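Local coordinates for F-actin-capping protein subunit alpha (Dictyostelium discoideum, PDB 4AKR) that caps the fast-growing barbed ends of actin filaments independently of calcium, blocking subunit exchange there without severing the filaments, at residues T174-P177 and G178-N181; A221-A224 and F225-I228. All blocks are in the same frame, centred on the assembly; numbering follows the deposited sequence.

Contact 1: residues T174-P177 and G178-N181; sequences TFKP and GSGN
The aliphatic chain of Lys176 runs alongside the hydroxyl of Ser179, nearest at CD, which lies 4.1 Å from OG, a loose touch between methylene and oxygen. Its course follows from the torsions: CG stands anti to the backbone N (chi1 -180°) and the rest of the chain runs fully extended, which carries NZ away from the turn. Nearer the main chain, Lys176 CB also lies 3.9 Å from Ser179 O. Between them Pro177 and Gly178 occupy the corners of a type II beta turn running from Lys176 to Ser179, and Gly178 has the positive phi (99°) of that turn's third position, which is commonly glycine, as it is here. This turn lies in the connection between the antiparallel strands 163-175 and 181-194, and the end-to-end directions of 174-177 and 178-181 differ by 148°, as expected where the chain doubles back. Lys176 O and Ser179 O approach to 2.8 Å, although both are acceptors; the hydroxyl of Ser214 is hydrogen-bonded to the first and weakly to the second, probably easing part of the repulsion between the two oxygens. On the strand side Phe175 meets the returning chain through CB, 3.7 Å from Asn181 O. Its ring, swung away from 178-181, is buried against Ile146 and Ile148 and packs edge-to-face with Tyr114.

Contact 2: residues A221-A224 and F225-I228; sequences AVNA and FKAI
Ala221 O is gripped by two backbone N-H groups, from Phe225 N at 3.1 Å and, weakly, from Ala224 N at 3.2 Å. That carbonyl oxygen also meets the phenylalanine ring at its edge, in plane, with Phe225 CD2 3.3 Å away. Further along, Ala224 O accepts the shortest hydrogen bond of these two turns, from Ile228 N at 2.9 Å, and the N-H points almost straight at it (173°). The same oxygen is flanked by the isoleucine side chain, whose CG1 comes within 3.3 Å because it sits beside the backbone N (chi1 -74°). Asn223 O receives Ala227 N from above its carbonyl plane, 41° out of it, whereas the bond from Lys226 N to Val222 O is weak. The i to i+4 bonds are the repeat of an alpha helix, here part of the long helix 217-248. On another flank the side chains of Asn223 and Lys226 lie alongside, pointing the same way, with OD1 4.2 Å from CD. Because the N-H groups of 225-228 are paired with carbonyls 221-224 inside the helix, Phe225 can meet Glu121 and Ala122 of helix 112-129, and Ile228 Trp171 and Cys173 of strand 163-175, through hydrocarbon alone.

Overall arrangement
Followed from the N terminus, the chain first reaches contact 1, where strand 163-175 gives way to a short loop that returns it into strand 181-194, closing the hairpin between these neighbours in the five-stranded antiparallel sheet. After the last strand, 198-213, helix 217-248 begins, and contact 2 is two of its early turns, closing no loop beyond the helical repeat. Contacts 1 and 2 therefore follow in series, neither nested nor crossed. The centres of contacts 1 and 2 are 13 Å apart, without touching. Ser214, between strand 198-213 and the helix, bonds to contact 1. Helix 112-129 is their shared neighbour, reached by Phe175 in contact 1 and by Ala221, Val222 and Phe225 in contact 2; contact 1 also touches strand 145-158, contact 2 strands 163-175 and 198-213.

Contact 1: residues T174-P177 and G178-N181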
loop_
_atom_site.group_PDB
_atom_site.type_symbol
_atom_site.label_atom_id
_atom_site.label_comp_id
_atom_site.label_asym_id
_atom_site.label_seq_id
_atom_site.Cartn_x
_atom_site.Cartn_y
_atom_site.Cartn_z
ATOM N N THR A 174 5.220 23.405 22.564
ATOM C CA THR A 174 5.923 23.686 23.811
ATOM C C THR A 174 6.224 25.175 23.970
ATOM O O THR A 174 6.585 25.859 23.007
ATOM C CB THR A 174 7.236 22.887 23.885
ATOM O OG1 THR A 174 6.954 21.487 23.753
ATOM C CG2 THR A 174 7.912 23.112 25.219
ATOM N N PHE A 175 6.080 25.679 25.190
ATOM C CA PHE A 175 6.314 27.099 25.436
ATOM C C PHE A 175 6.406 27.503 26.902
ATOM O O PHE A 175 5.907 26.816 27.790
ATOM C CB PHE A 175 5.199 27.909 24.776
ATOM C CG PHE A 175 3.819 27.546 25.264
ATOM C CD1 PHE A 175 3.138 26.457 24.720
ATOM C CD2 PHE A 175 3.203 28.284 26.273
ATOM C CE1 PHE A 175 1.857 26.107 25.174
ATOM C CE2 PHE A 175 1.918 27.945 26.736
ATOM C CZ PHE A 175 1.248 26.855 26.183
ATOM N N LYS A 176 7.073 28.628 27.134
ATOM C CA LYS A 176 7.211 29.200 28.469
ATOM C C LYS A 176 5.977 30.099 28.548
ATOM O O LYS A 176 5.767 30.946 27.682
ATOM C CB LYS A 176 8.489 30.042 28.553
ATOM C CG LYS A 176 8.755 30.691 29.909
ATOM C CD LYS A 176 10.077 31.466 29.886
ATOM C CE LYS A 176 10.488 31.967 31.268
ATOM N NZ LYS A 176 11.852 32.581 31.235
ATOM N N PRO A 177 5.131 29.909 29.567
ATOM C CA PRO A 177 3.938 30.752 29.659
ATOM C C PRO A 177 4.161 32.246 29.868
ATOM O O PRO A 177 4.873 32.648 30.780
ATOM C CB PRO A 177 3.143 30.108 30.800
ATOM C CG PRO A 177 4.193 29.420 31.619
ATOM C CD PRO A 177 5.104 28.841 30.581
ATOM N N GLY A 178 3.548 33.052 29.000
ATOM C CA GLY A 178 3.636 34.501 29.107
ATOM C C GLY A 178 4.620 35.255 28.231
ATOM O O GLY A 178 4.460 36.458 28.005
ATOM N N SER A 179 5.641 34.564 27.740
ATOM C CA SER A 179 6.658 35.194 26.905
ATOM C C SER A 179 7.386 34.142 26.077
ATOM O O SER A 179 7.180 32.937 26.261
ATOM C CB SER A 179 7.674 35.919 27.786
ATOM O OG SER A 179 8.294 34.993 28.664
ATOM N N GLY A 180 8.254 34.604 25.182
ATOM C CA GLY A 180 8.997 33.688 24.340
ATOM C C GLY A 180 8.130 33.224 23.190
ATOM O O GLY A 180 7.097 33.832 22.902
ATOM N N ASN A 181 8.539 32.142 22.539
ATOM C CA ASN A 181 7.798 31.608 21.399
ATOM C C ASN A 181 7.292 30.227 21.713
ATOM O O ASN A 181 7.760 29.578 22.648
ATOM C CB ASN A 181 8.697 31.459 20.178
ATOM C CG ASN A 181 9.172 32.773 19.630
ATOM O OD1 ASN A 181 10.181 32.822 18.925
ATOM N ND2 ASN A 181 8.445 33.847 19.925
#

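Contact 2: residues A221-A224 and F225-I228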
loop_
_atom_site.group_PDB
_atom_site.type_symbol
_atom_site.label_atom_id
_atom_site.label_comp_id
_atom_site.label_asym_id
_atom_site.label_seq_id
_atom_site.Cartn_x
_atom_site.Cartn_y
_atom_site.Cartn_z
ATOM N N ALA A 221 -2.798 30.397 21.808
ATOM C CA ALA A 221 -3.548 29.344 21.126
ATOM C C ALA A 221 -3.893 29.742 19.698
ATOM O O ALA A 221 -3.660 28.980 18.757
ATOM C CB ALA A 221 -4.826 29.031 21.898
ATOM N N VAL A 222 -4.446 30.940 19.546
ATOM C CA VAL A 222 -4.848 31.447 18.244
ATOM C C VAL A 222 -3.681 31.526 17.273
ATOM O O VAL A 222 -3.791 31.112 16.116
ATOM C CB VAL A 222 -5.490 32.847 18.368
ATOM C CG1 VAL A 222 -5.675 33.469 16.991
ATOM C CG2 VAL A 222 -6.839 32.730 19.070
ATOM N N ASN A 223 -2.559 32.056 17.745
ATOM C CA ASN A 223 -1.400 32.192 16.887
ATOM C C ASN A 223 -0.699 30.875 16.625
ATOM O O ASN A 223 -0.020 30.735 15.619
ATOM C CB ASN A 223 -0.441 33.229 17.470
ATOM C CG ASN A 223 -1.089 34.600 17.574
ATOM O OD1 ASN A 223 -1.745 35.052 16.640
ATOM N ND2 ASN A 223 -0.914 35.264 18.708
ATOM N N ALA A 224 -0.875 29.901 17.508
ATOM C CA ALA A 224 -0.238 28.608 17.304
ATOM C C ALA A 224 -0.973 27.901 16.169
ATOM O O ALA A 224 -0.357 27.263 15.316
ATOM C CB ALA A 224 -0.305 27.773 18.573
ATOM N N PHE A 225 -2.297 28.032 16.164
ATOM C CA PHE A 225 -3.120 27.410 15.139
ATOM C C PHE A 225 -3.048 28.120 13.803
ATOM O O PHE A 225 -3.300 27.516 12.764
ATOM C CB PHE A 225 -4.564 27.283 15.627
ATOM C CG PHE A 225 -4.815 26.013 16.385
ATOM C CD1 PHE A 225 -5.162 24.847 15.711
ATOM C CD2 PHE A 225 -4.594 25.954 17.758
ATOM C CE1 PHE A 225 -5.276 23.641 16.387
ATOM C CE2 PHE A 225 -4.704 24.754 18.446
ATOM C CZ PHE A 225 -5.043 23.593 17.762
ATOM N N LYS A 226 -2.695 29.399 13.819
ATOM C CA LYS A 226 -2.549 30.119 12.567
ATOM C C LYS A 226 -1.324 29.500 11.889
ATOM O O LYS A 226 -1.337 29.221 10.690
ATOM C CB LYS A 226 -2.311 31.610 12.815
ATOM C CG LYS A 226 -3.581 32.430 12.934
ATOM C CD LYS A 226 -3.296 33.920 12.947
ATOM C CE LYS A 226 -4.589 34.703 12.973
ATOM N NZ LYS A 226 -4.335 36.159 13.137
ATOM N N ALA A 227 -0.279 29.270 12.678
ATOM C CA ALA A 227 0.955 28.681 12.172
ATOM C C ALA A 227 0.722 27.236 11.735
ATOM O O ALA A 227 1.037 26.868 10.601
ATOM C CB ALA A 227 2.034 28.735 13.246
ATOM N N ILE A 228 0.171 26.425 12.641
ATOM C CA ILE A 228 -0.120 25.020 12.346
ATOM C C ILE A 228 -0.998 24.863 11.098
ATOM O O ILE A 228 -0.743 24.001 10.264
ATOM C CB ILE A 228 -0.834 24.334 13.542
ATOM C CG1 ILE A 228 0.160 24.084 14.673
ATOM C CG2 ILE A 228 -1.471 23.020 13.109
ATOM C CD1 ILE A 228 -0.487 23.517 15.927
#